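Local coordinates for protein CytC3 (Streptomyces, PDB 3GJA) that probably halogenates an aliphatic substrate as a nonheme iron halogenase of the phytanoyl-CoA dioxygenase family, on a beta-barrel scaffold, at residues 17-20 / 25-28; 79-84 / 254-259; 88-93 / 145-150; 224-227 / 231-234; 258-263 / 289-294. All blocks are in the same frame, centred on the assembly; numbering follows the deposited sequence.

Overall arrangement
Contacts 1 to 4 set a helix or a loop against one antiparallel sheet of the cupin-type barrel, while contact 5 joins two of its strands that flank 98-108. Contacts 1 and 4 use neighbouring strands, linked by Ile26 N to Ile233 O at 2.7 Å, and contacts 2 and 3 are tied by Ala258 O to Val149 N at 2.8 Å. Phe20 of contact 1 touches Leu93 and Ile147 of contact 3; the two centres lie about 10 Å apart. Contacts 2 and 5 share strand 253-262, whereas contacts 4 and 5 do not touch. An acetate bonded to Trp150 lies on the sheet face turned from helix 84-94, probably the barrel interior, where relatives keep their iron site.

Contact 1: residues 17-20 / 25-28; sequences VARF and YIGP
Phe20 reaches from helix 14-23 onto the start of strand 25-30 and meets Tyr25 and Ile26. Its CB carries the ring away from the helix with CG anti to the backbone nitrogen (chi1 179°), which brings one side of the ring to the strand. CD1 does most of the touching: it lies 3.6 Å from Tyr25 C, and the same atom packs on the branch methyl Ile26 CG2 at 3.7 Å. One atom further out, CE1 lies 3.7 Å from Tyr25 CA, at the start of the strand. At the tip, CZ meets the CD1 methyl of Ile147 on strand 147-152. No hydrogen bond links the two segments, so the join is van der Waals contact between ring, backbone and methyl.

One residue earlier, the long chain of Arg19, bent at chi3 (-46°), crosses Ile26 at about a right angle. There NH1 comes within 4.1 Å of Ile26 CD1, a loose contact. Leucine in place of Phe20 would probably lose the packing of CD1 and CE1 on Tyr25 and Ile26 and open a gap toward Ile147.

The strand is itself hydrogen-bonded to its neighbour 230-235 through the backbones of Ile26 and Ile233. Trp235 meets the Phe20 ring at about 45°, while Phe12 leans on Ile26, and helix 14-23 packs against the outermost strand of the sheet.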
# COMPACT_ATOMS: atom_id res chain seq x y z
N VAL A 17 -13.68 -11.01 -7.93
CA VAL A 17 -13.60 -11.12 -6.47
C VAL A 17 -13.27 -12.56 -6.10
O VAL A 17 -12.47 -12.81 -5.21
CB VAL A 17 -14.94 -10.71 -5.80
CG1 VAL A 17 -14.86 -10.94 -4.30
CG2 VAL A 17 -15.24 -9.25 -6.09
N ALA A 18 -13.89 -13.50 -6.81
CA ALA A 18 -13.66 -14.92 -6.56
C ALA A 18 -12.21 -15.28 -6.85
O ALA A 18 -11.58 -16.02 -6.09
CB ALA A 18 -14.58 -15.77 -7.43
N ARG A 19 -11.70 -14.75 -7.95
CA ARG A 19 -10.32 -14.97 -8.37
C ARG A 19 -9.38 -14.49 -7.27
O ARG A 19 -8.44 -15.18 -6.90
CB ARG A 19 -10.05 -14.21 -9.66
CG ARG A 19 -8.68 -14.43 -10.27
CD ARG A 19 -8.46 -13.43 -11.38
NE ARG A 19 -9.63 -13.35 -12.25
CZ ARG A 19 -9.83 -12.40 -13.15
NH1 ARG A 19 -8.94 -11.43 -13.32
NH2 ARG A 19 -10.94 -12.41 -13.89
N PHE A 20 -9.65 -13.29 -6.76
CA PHE A 20 -8.83 -12.72 -5.70
C PHE A 20 -8.89 -13.60 -4.46
O PHE A 20 -7.88 -13.79 -3.77
CB PHE A 20 -9.32 -11.32 -5.34
CG PHE A 20 -8.54 -10.68 -4.24
CD1 PHE A 20 -7.40 -9.93 -4.52
CD2 PHE A 20 -8.92 -10.84 -2.91
CE1 PHE A 20 -6.65 -9.35 -3.49
CE2 PHE A 20 -8.18 -10.27 -1.88
CZ PHE A 20 -7.04 -9.53 -2.17
N TYR A 25 -4.40 -12.27 -4.60
CA TYR A 25 -3.99 -11.09 -5.35
C TYR A 25 -4.78 -11.03 -6.65
O TYR A 25 -5.49 -11.96 -7.00
CB TYR A 25 -2.50 -11.14 -5.70
CG TYR A 25 -2.16 -12.25 -6.66
CD1 TYR A 25 -1.92 -13.54 -6.20
CD2 TYR A 25 -2.12 -12.02 -8.04
CE1 TYR A 25 -1.66 -14.58 -7.07
CE2 TYR A 25 -1.86 -13.07 -8.93
CZ TYR A 25 -1.63 -14.34 -8.43
OH TYR A 25 -1.39 -15.39 -9.29
N ILE A 26 -4.63 -9.92 -7.36
CA ILE A 26 -5.29 -9.74 -8.63
C ILE A 26 -4.62 -8.59 -9.33
O ILE A 26 -4.36 -7.55 -8.72
CB ILE A 26 -6.82 -9.45 -8.49
CG1 ILE A 26 -7.45 -9.39 -9.88
CG2 ILE A 26 -7.05 -8.14 -7.77
CD1 ILE A 26 -8.94 -9.16 -9.85
N GLY A 27 -4.32 -8.78 -10.60
CA GLY A 27 -3.67 -7.75 -11.37
C GLY A 27 -3.18 -8.36 -12.66
O GLY A 27 -3.16 -9.59 -12.80
N PRO A 28 -2.77 -7.53 -13.63
CA PRO A 28 -2.78 -6.07 -13.49
C PRO A 28 -4.15 -5.40 -13.61
O PRO A 28 -5.06 -5.91 -14.27
CB PRO A 28 -1.83 -5.62 -14.59
CG PRO A 28 -2.04 -6.66 -15.65
CD PRO A 28 -2.06 -7.94 -14.86

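Contact 2: residues 79-84 / 254-259; sequences EHIMRP and MGFAAR
His80 and Phe256 form an offset edge-to-face pair where helix 75-82 rests on strand 253-262. Their planes stand 78° apart and the ring centroids are separated by 5.3 Å; the edge of Phe256 is turned toward the imidazole. Contact is made by carbons, His80 CD2 lying 3.5 Å from Phe256 CD2 and near the plane of the phenyl ring.

Both side chains share the same first torsion: CG is anti to the backbone nitrogen in His80 (chi1 -163°) and in Phe256 (chi1 174°). The two slide past each other in opposite directions rather than meeting head-on. Ile81 behaves differently. Its CG1 is placed between the backbone nitrogen and the carbonyl carbon, which leaves CG2 as the branch that faces the strand while the far end of the chain leads away, toward Val289. CG2 packs against Ala258 CB at 3.8 Å and approaches the edge of the Phe256 ring more loosely, 4.3 Å from CE2. The small methyl of Ala258 is consistent with the close approach, the CA atoms of Ile81 and Ala258 being 6.4 Å apart.

Within 79-84, a nearly straight salt bridge joins Arg83 NH2 to Glu79 OE2 at 2.8 Å, in the guanidinium plane, and Arg40 also pairs with that oxygen.

Helix 75-82 lies on the same face of the cupin-type sheet as helix 84-94: the backbone-bonded pair Ala258 and Val149 both point to their helices.

Chemically the interface is carbon against carbon, all four touching residues being buried. The imidazole's NE2 is met by Thr151 OG1, a hydrogen bond that probably fixes the ring's rotation against Phe256.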
# COMPACT_ATOMS: atom_id res chain seq x y z
N GLU A 79 -4.18 12.34 -3.87
CA GLU A 79 -5.18 11.96 -4.84
C GLU A 79 -5.06 10.49 -5.23
O GLU A 79 -6.06 9.80 -5.40
CB GLU A 79 -5.05 12.82 -6.10
CG GLU A 79 -6.06 12.47 -7.17
CD GLU A 79 -5.78 13.13 -8.49
OE1 GLU A 79 -4.87 13.99 -8.54
OE2 GLU A 79 -6.46 12.81 -9.47
N HIS A 80 -3.82 10.02 -5.38
CA HIS A 80 -3.59 8.62 -5.76
C HIS A 80 -4.30 7.64 -4.83
O HIS A 80 -5.00 6.75 -5.29
CB HIS A 80 -2.09 8.31 -5.78
CG HIS A 80 -1.75 7.06 -6.54
ND1 HIS A 80 -1.54 7.06 -7.90
CD2 HIS A 80 -1.64 5.77 -6.14
CE1 HIS A 80 -1.33 5.82 -8.31
NE2 HIS A 80 -1.38 5.02 -7.26
N ILE A 81 -4.14 7.80 -3.52
CA ILE A 81 -4.78 6.87 -2.59
C ILE A 81 -6.30 7.00 -2.54
O ILE A 81 -6.99 6.08 -2.08
CB ILE A 81 -4.17 6.99 -1.15
CG1 ILE A 81 -4.38 8.40 -0.57
CG2 ILE A 81 -2.68 6.68 -1.18
CD1 ILE A 81 -5.62 8.52 0.30
N MET A 82 -6.82 8.11 -3.05
CA MET A 82 -8.27 8.37 -3.09
C MET A 82 -8.91 7.89 -4.39
O MET A 82 -10.14 7.83 -4.50
CB MET A 82 -8.54 9.88 -2.93
CG MET A 82 -8.29 10.44 -1.54
SD MET A 82 -9.35 9.65 -0.29
CE MET A 82 -10.91 10.54 -0.50
N ARG A 83 -8.09 7.58 -5.39
CA ARG A 83 -8.58 7.15 -6.69
C ARG A 83 -9.67 6.08 -6.73
O ARG A 83 -9.53 5.01 -6.14
CB ARG A 83 -7.40 6.71 -7.56
CG ARG A 83 -6.78 7.84 -8.34
CD ARG A 83 -7.67 8.16 -9.52
NE ARG A 83 -7.50 9.53 -9.97
CZ ARG A 83 -7.91 9.98 -11.15
NH1 ARG A 83 -8.52 9.16 -12.00
NH2 ARG A 83 -7.70 11.25 -11.47
N PRO A 84 -10.78 6.37 -7.44
CA PRO A 84 -11.90 5.43 -7.56
C PRO A 84 -11.40 4.11 -8.14
O PRO A 84 -11.85 3.03 -7.75
CB PRO A 84 -12.84 6.16 -8.52
CG PRO A 84 -12.61 7.59 -8.18
CD PRO A 84 -11.11 7.67 -8.06
N MET A 254 10.21 1.72 -9.97
CA MET A 254 9.61 2.39 -8.83
C MET A 254 8.16 1.99 -8.63
O MET A 254 7.32 2.18 -9.51
CB MET A 254 9.69 3.91 -9.00
CG MET A 254 9.23 4.69 -7.77
SD MET A 254 10.21 4.31 -6.29
CE MET A 254 11.73 5.16 -6.69
N GLY A 255 7.89 1.42 -7.47
CA GLY A 255 6.53 1.03 -7.14
C GLY A 255 6.03 1.87 -5.99
O GLY A 255 6.79 2.21 -5.08
N PHE A 256 4.76 2.25 -6.03
CA PHE A 256 4.17 3.05 -4.97
C PHE A 256 3.05 2.20 -4.37
O PHE A 256 2.09 1.88 -5.06
CB PHE A 256 3.61 4.37 -5.51
CG PHE A 256 2.87 5.17 -4.47
CD1 PHE A 256 3.54 5.65 -3.34
CD2 PHE A 256 1.50 5.38 -4.58
CE1 PHE A 256 2.85 6.34 -2.33
CE2 PHE A 256 0.79 6.07 -3.58
CZ PHE A 256 1.47 6.54 -2.45
N ALA A 257 3.19 1.84 -3.10
CA ALA A 257 2.18 1.01 -2.46
C ALA A 257 1.34 1.77 -1.45
O ALA A 257 1.86 2.53 -0.63
CB ALA A 257 2.85 -0.20 -1.77
N ALA A 258 0.03 1.55 -1.52
CA ALA A 258 -0.93 2.16 -0.62
C ALA A 258 -1.61 0.98 0.07
O ALA A 258 -2.06 0.05 -0.60
CB ALA A 258 -1.94 2.98 -1.40
N ARG A 259 -1.68 1.02 1.39
CA ARG A 259 -2.27 -0.09 2.14
C ARG A 259 -3.60 0.27 2.80
O ARG A 259 -3.74 1.31 3.45
CB ARG A 259 -1.23 -0.59 3.15
CG ARG A 259 0.19 -0.34 2.62
CD ARG A 259 1.29 -1.13 3.32
NE ARG A 259 1.25 -2.54 2.95
CZ ARG A 259 2.31 -3.26 2.59
NH1 ARG A 259 3.52 -2.72 2.55
NH2 ARG A 259 2.15 -4.54 2.29

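Contact 3: residues 88-93 / 145-150; sequences DRVGSL and GTITVW. With ACT (acetate ion), chain E.
Val90 of helix 84-94 packs its two methyls against Ile147 and Val149 of strand 147-152, and apolar packing carries the contact. With CG1 anti to the backbone nitrogen (chi1 174°), CG1 is directed at Ile147 and CG2 at Val149. The first meets Ile147 CG2 at 3.8 Å, the two side chains sliding past each other in opposite directions. The second touches Val149 CG2 at 3.6 Å. Leu93 adds a looser edge, its CD2 standing 4.5 Å from Ile147 CD1.

Hydrogen bonds serve the helix internally instead of joining the segments. Ser92 OG donates to Asp88 O at 2.7 Å, tilted from the carbonyl plane, and Ser92 N bonds the same oxygen; the hydroxyl also has a partner in Phe12 N.

One polar contact involves a ligand. Trp150 NE1 donates to OXT of an acetate, probably from the crystallisation liquor, over 2.6 Å with an N-H...acceptor angle of 143°. The oxygen lies at the indole edge, near its plane.

Helix and strand run nearly antiparallel, at 156°, with axes 10.1 Å apart. Ile147 and Val149 face the helix, while Thr148 points away from it. The strand is flanked by 230-235 and 253-262, the first of which meets Ile147 through Ile233 and the second Val149 through Tyr260, so helix 84-94 covers one face of the sheet's middle.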
# COMPACT_ATOMS: atom_id res chain seq x y z
N ASP A 88 -12.68 1.77 -5.35
CA ASP A 88 -13.82 0.94 -5.70
C ASP A 88 -13.42 -0.54 -5.74
O ASP A 88 -14.20 -1.41 -5.36
CB ASP A 88 -14.42 1.32 -7.06
CG ASP A 88 -15.06 2.69 -7.06
OD1 ASP A 88 -15.36 3.22 -5.97
OD2 ASP A 88 -15.27 3.24 -8.17
N ARG A 89 -12.20 -0.81 -6.20
CA ARG A 89 -11.75 -2.19 -6.28
C ARG A 89 -11.42 -2.77 -4.91
O ARG A 89 -11.81 -3.90 -4.61
CB ARG A 89 -10.55 -2.31 -7.23
CG ARG A 89 -10.98 -2.28 -8.70
CD ARG A 89 -9.84 -2.56 -9.67
NE ARG A 89 -9.41 -1.35 -10.34
CZ ARG A 89 -9.42 -1.16 -11.66
NH1 ARG A 89 -9.84 -2.11 -12.47
NH2 ARG A 89 -9.01 -0.00 -12.15
N VAL A 90 -10.73 -2.01 -4.08
CA VAL A 90 -10.41 -2.50 -2.74
C VAL A 90 -11.72 -2.70 -1.98
O VAL A 90 -11.90 -3.71 -1.29
CB VAL A 90 -9.53 -1.50 -1.97
CG1 VAL A 90 -9.33 -1.99 -0.53
CG2 VAL A 90 -8.18 -1.35 -2.65
N GLY A 91 -12.62 -1.74 -2.13
CA GLY A 91 -13.92 -1.80 -1.47
C GLY A 91 -14.71 -3.04 -1.80
O GLY A 91 -15.46 -3.54 -0.97
N SER A 92 -14.57 -3.54 -3.03
CA SER A 92 -15.28 -4.75 -3.44
C SER A 92 -14.72 -5.95 -2.67
O SER A 92 -15.36 -7.00 -2.61
CB SER A 92 -15.08 -5.00 -4.93
OG SER A 92 -15.34 -3.84 -5.68
N LEU A 93 -13.53 -5.79 -2.10
CA LEU A 93 -12.88 -6.88 -1.38
C LEU A 93 -13.06 -6.87 0.12
O LEU A 93 -13.36 -7.90 0.72
CB LEU A 93 -11.38 -6.88 -1.71
CG LEU A 93 -10.86 -7.59 -2.97
CD1 LEU A 93 -11.84 -7.48 -4.11
CD2 LEU A 93 -9.52 -6.97 -3.34
N GLY A 145 -3.79 -8.74 8.41
CA GLY A 145 -3.49 -8.40 7.03
C GLY A 145 -4.01 -7.05 6.58
O GLY A 145 -4.87 -6.45 7.23
N THR A 146 -3.50 -6.57 5.46
CA THR A 146 -3.91 -5.29 4.91
C THR A 146 -3.86 -5.36 3.38
O THR A 146 -2.88 -5.82 2.80
CB THR A 146 -3.00 -4.16 5.41
OG1 THR A 146 -3.44 -2.90 4.88
CG2 THR A 146 -1.56 -4.40 4.97
N ILE A 147 -4.94 -4.94 2.74
CA ILE A 147 -5.00 -4.94 1.28
C ILE A 147 -3.98 -3.93 0.78
O ILE A 147 -4.05 -2.74 1.12
CB ILE A 147 -6.41 -4.57 0.78
CG1 ILE A 147 -7.39 -5.69 1.16
CG2 ILE A 147 -6.40 -4.35 -0.73
CD1 ILE A 147 -7.11 -6.99 0.46
N THR A 148 -3.04 -4.40 -0.02
CA THR A 148 -1.99 -3.57 -0.57
C THR A 148 -2.22 -3.33 -2.06
O THR A 148 -2.47 -4.27 -2.81
CB THR A 148 -0.60 -4.26 -0.39
OG1 THR A 148 -0.41 -4.56 0.99
CG2 THR A 148 0.53 -3.37 -0.88
N VAL A 149 -2.18 -2.07 -2.47
CA VAL A 149 -2.35 -1.71 -3.87
C VAL A 149 -0.98 -1.18 -4.32
O VAL A 149 -0.57 -0.09 -3.94
CB VAL A 149 -3.42 -0.60 -4.05
CG1 VAL A 149 -3.59 -0.27 -5.52
CG2 VAL A 149 -4.73 -1.06 -3.45
N TRP A 150 -0.29 -1.99 -5.12
CA TRP A 150 1.06 -1.67 -5.61
C TRP A 150 0.99 -1.10 -7.04
O TRP A 150 0.80 -1.85 -8.00
CB TRP A 150 1.88 -2.96 -5.62
CG TRP A 150 3.37 -2.83 -5.53
CD1 TRP A 150 4.13 -2.99 -4.40
CD2 TRP A 150 4.29 -2.67 -6.61
NE1 TRP A 150 5.46 -2.96 -4.72
CE2 TRP A 150 5.60 -2.77 -6.06
CE3 TRP A 150 4.15 -2.47 -7.99
CZ2 TRP A 150 6.75 -2.66 -6.85
CZ3 TRP A 150 5.30 -2.37 -8.78
CH2 TRP A 150 6.58 -2.47 -8.20
C ACT E . 8.10 -4.92 -2.96
O ACT E . 9.22 -4.71 -3.68
OXT ACT E . 7.13 -4.23 -3.15
CH3 ACT E . 8.06 -6.00 -1.91

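Contact 4: residues 224-227 / 231-234; sequences MVLK and AVIF
Met224, in the loop that leads into strand 230-235, folds its side chain over Val232 of that strand. Its CG is anti to the backbone nitrogen (chi1 -178°), and bends at chi2 and chi3 then bring the thioether to the valine. Three successive parts of the chain touch. CG lies 3.8 Å from Val232 CB, SD follows at 4.2 Å from Val232 CG2, and the terminal CE returns to within 4.0 Å of that same CG2 methyl. The two side chains cross at a slant, and the methionine lies along the CG2 side of the valine. With the thioether cut back to alanine, Val232 CG2 is likely to lose its cover, opening a gap between the loop and strands 25-30 and 230-235.

Leu226 is the next to reach the strand, and it is buried. It uses both methyls: CD2 rests against the backbone, 4.0 Å from Ala231 O, whereas CD1 comes near the side chain of Val232, 4.3 Å from CG1. Ala231 takes part through its main chain, its own methyl pointing away. No hydrogen bond crosses between the segments, which are separated by three residues; within the turn, Lys227 N is hydrogen-bonded to Glu230 OE1.

The loop thus packs on one face of the sheet. Its backbone bonds run outward, from Met224 to Leu163 and from Leu226 to Ser156. Met224 also touches Tyr25 and Pro28 of strand 25-30, and Leu226 reaches Trp150 and Ala152 of strand 147-152, so its side chains rest on both strands that flank 230-235.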
# COMPACT_ATOMS: atom_id res chain seq x y z
N MET A 224 4.71 -10.75 -12.11
CA MET A 224 3.63 -9.77 -12.25
C MET A 224 4.21 -8.53 -12.92
O MET A 224 4.57 -7.55 -12.26
CB MET A 224 3.04 -9.42 -10.88
CG MET A 224 1.87 -8.43 -10.91
SD MET A 224 0.49 -8.90 -12.01
CE MET A 224 -0.20 -10.32 -11.14
N VAL A 225 4.30 -8.59 -14.25
CA VAL A 225 4.82 -7.50 -15.06
C VAL A 225 3.78 -6.38 -15.11
O VAL A 225 2.59 -6.65 -15.30
CB VAL A 225 5.13 -7.99 -16.48
CG1 VAL A 225 5.55 -6.83 -17.36
CG2 VAL A 225 6.21 -9.04 -16.43
N LEU A 226 4.22 -5.14 -14.96
CA LEU A 226 3.29 -4.01 -14.96
C LEU A 226 3.78 -2.84 -15.80
O LEU A 226 4.95 -2.52 -15.82
CB LEU A 226 3.07 -3.50 -13.52
CG LEU A 226 2.54 -4.48 -12.47
CD1 LEU A 226 2.68 -3.86 -11.08
CD2 LEU A 226 1.09 -4.83 -12.77
N LYS A 227 2.85 -2.18 -16.49
CA LYS A 227 3.21 -1.01 -17.27
C LYS A 227 3.01 0.16 -16.33
O LYS A 227 2.37 0.03 -15.30
CB LYS A 227 2.28 -0.87 -18.47
CG LYS A 227 2.35 -2.04 -19.42
CD LYS A 227 1.46 -1.82 -20.63
CE LYS A 227 1.54 -3.00 -21.57
NZ LYS A 227 0.65 -2.81 -22.75
N ALA A 231 -1.45 -1.60 -11.64
CA ALA A 231 -1.21 -2.01 -10.28
C ALA A 231 -1.60 -3.45 -10.05
O ALA A 231 -2.34 -4.06 -10.84
CB ALA A 231 -2.00 -1.12 -9.32
N VAL A 232 -1.07 -4.01 -8.97
CA VAL A 232 -1.40 -5.35 -8.58
C VAL A 232 -1.96 -5.17 -7.17
O VAL A 232 -1.43 -4.38 -6.39
CB VAL A 232 -0.17 -6.30 -8.57
CG1 VAL A 232 0.90 -5.77 -7.63
CG2 VAL A 232 -0.61 -7.70 -8.15
N ILE A 233 -3.05 -5.85 -6.87
CA ILE A 233 -3.65 -5.74 -5.56
C ILE A 233 -3.49 -7.08 -4.87
O ILE A 233 -3.77 -8.13 -5.47
CB ILE A 233 -5.15 -5.37 -5.66
CG1 ILE A 233 -5.31 -4.07 -6.46
CG2 ILE A 233 -5.75 -5.22 -4.26
CD1 ILE A 233 -6.74 -3.59 -6.61
N PHE A 234 -3.04 -7.06 -3.62
CA PHE A 234 -2.84 -8.29 -2.88
C PHE A 234 -2.85 -8.09 -1.38
O PHE A 234 -2.59 -6.99 -0.88
CB PHE A 234 -1.49 -8.91 -3.26
CG PHE A 234 -0.31 -7.99 -3.04
CD1 PHE A 234 0.10 -7.09 -4.02
CD2 PHE A 234 0.41 -8.03 -1.84
CE1 PHE A 234 1.21 -6.25 -3.83
CE2 PHE A 234 1.52 -7.19 -1.63
CZ PHE A 234 1.92 -6.30 -2.63

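Contact 5: residues 258-263 / 289-294; sequences ARYVPT and VLTSGV
Thr263 and Leu290 have CA atoms 7.9 Å apart, and the CA atoms of Tyr260 and Val289 are 9.2 Å apart, too far for direct strand pairing in this sheet of the cupin-type beta barrel. The reason is topological: strand 98-108 lies between strands 253-262 and 289-290 and is antiparallel to both. No hydrogen bond passes directly from one segment to the other; they meet through side chains and one carbonyl.

Tyr260 starts the contact. Its CG lies beside the backbone nitrogen and anti to the carbonyl carbon (chi1 -56°), a torsion that swings the ring toward the second segment. Thr291 offers its methyl at the ring edge, near the plane, with CG2 4.2 Å from Tyr260 CE2, and the two side chains cross at about a right angle. The phenol oxygen is satisfied by Ile81 O of helix 75-82, a bond that would help hold the ring in place. Thr291 OG1, in turn, has a weak hydrogen bond with Leu98 O.

Where strand 253-262 ends, Thr263 points its side chain to the loop that follows 289-290. A chi1 of 50° sets OG1 between the backbone nitrogen and the carbonyl carbon, and CG2 anti to the carbonyl carbon, where this methyl meets Val294 O at 3.6 Å. Thr263 OG1 is bonded to a water, which accepts from it at 2.9 Å and donates to Val294 O over the same length.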
# COMPACT_ATOMS: atom_id res chain seq x y z
N ALA A 258 0.03 1.55 -1.52
CA ALA A 258 -0.93 2.16 -0.62
C ALA A 258 -1.61 0.98 0.07
O ALA A 258 -2.06 0.05 -0.60
CB ALA A 258 -1.94 2.98 -1.40
N ARG A 259 -1.68 1.02 1.39
CA ARG A 259 -2.27 -0.09 2.14
C ARG A 259 -3.60 0.27 2.80
O ARG A 259 -3.74 1.31 3.45
CB ARG A 259 -1.23 -0.59 3.15
CG ARG A 259 0.19 -0.34 2.62
CD ARG A 259 1.29 -1.13 3.32
NE ARG A 259 1.25 -2.54 2.95
CZ ARG A 259 2.31 -3.26 2.59
NH1 ARG A 259 3.52 -2.72 2.55
NH2 ARG A 259 2.15 -4.54 2.29
N TYR A 260 -4.59 -0.60 2.60
CA TYR A 260 -5.93 -0.36 3.12
C TYR A 260 -6.44 -1.37 4.13
O TYR A 260 -6.04 -2.53 4.14
CB TYR A 260 -6.93 -0.28 1.97
CG TYR A 260 -6.57 0.75 0.93
CD1 TYR A 260 -5.52 0.53 0.03
CD2 TYR A 260 -7.26 1.96 0.85
CE1 TYR A 260 -5.16 1.49 -0.91
CE2 TYR A 260 -6.91 2.93 -0.09
CZ TYR A 260 -5.86 2.69 -0.96
OH TYR A 260 -5.49 3.66 -1.87
N VAL A 261 -7.35 -0.90 4.97
CA VAL A 261 -7.94 -1.70 6.01
C VAL A 261 -9.32 -1.10 6.32
O VAL A 261 -9.50 0.12 6.29
CB VAL A 261 -7.02 -1.67 7.25
CG1 VAL A 261 -7.41 -0.52 8.18
CG2 VAL A 261 -7.02 -3.00 7.93
N PRO A 262 -10.33 -1.95 6.59
CA PRO A 262 -11.67 -1.42 6.90
C PRO A 262 -11.66 -0.68 8.23
O PRO A 262 -10.79 -0.93 9.07
CB PRO A 262 -12.54 -2.68 6.91
CG PRO A 262 -11.60 -3.74 7.33
CD PRO A 262 -10.36 -3.42 6.53
N THR A 263 -12.62 0.22 8.42
CA THR A 263 -12.73 1.04 9.64
C THR A 263 -12.71 0.30 10.98
O THR A 263 -12.24 0.83 11.99
CB THR A 263 -14.02 1.91 9.60
OG1 THR A 263 -15.14 1.08 9.27
CG2 THR A 263 -13.89 3.02 8.57
N VAL A 289 -6.58 7.64 6.57
CA VAL A 289 -7.48 8.36 5.68
C VAL A 289 -8.71 7.55 5.32
O VAL A 289 -8.60 6.42 4.82
CB VAL A 289 -6.75 8.77 4.37
CG1 VAL A 289 -7.75 9.39 3.39
CG2 VAL A 289 -5.63 9.75 4.68
N LEU A 290 -9.88 8.12 5.57
CA LEU A 290 -11.14 7.47 5.25
C LEU A 290 -11.36 7.82 3.78
O LEU A 290 -11.65 8.96 3.44
CB LEU A 290 -12.27 8.06 6.10
CG LEU A 290 -13.56 7.28 6.38
CD1 LEU A 290 -14.75 8.17 6.07
CD2 LEU A 290 -13.63 6.01 5.58
N THR A 291 -11.23 6.83 2.90
CA THR A 291 -11.36 7.06 1.47
C THR A 291 -12.75 6.83 0.91
O THR A 291 -13.02 7.18 -0.24
CB THR A 291 -10.38 6.16 0.69
OG1 THR A 291 -10.82 4.79 0.78
CG2 THR A 291 -8.99 6.27 1.28
N SER A 292 -13.63 6.24 1.71
CA SER A 292 -14.99 5.98 1.26
C SER A 292 -15.85 5.58 2.45
O SER A 292 -15.33 5.24 3.51
CB SER A 292 -14.98 4.86 0.23
OG SER A 292 -14.30 3.73 0.74
N GLY A 293 -17.17 5.62 2.27
CA GLY A 293 -18.06 5.26 3.36
C GLY A 293 -17.98 6.22 4.54
O GLY A 293 -17.79 7.42 4.36
N VAL A 294 -18.11 5.68 5.74
CA VAL A 294 -18.06 6.48 6.96
C VAL A 294 -17.32 5.70 8.03
O VAL A 294 -17.12 4.50 7.90
CB VAL A 294 -19.48 6.75 7.52
CG1 VAL A 294 -20.27 7.65 6.58
CG2 VAL A 294 -20.20 5.42 7.75
O HOH W 1 -17.56 2.47 9.90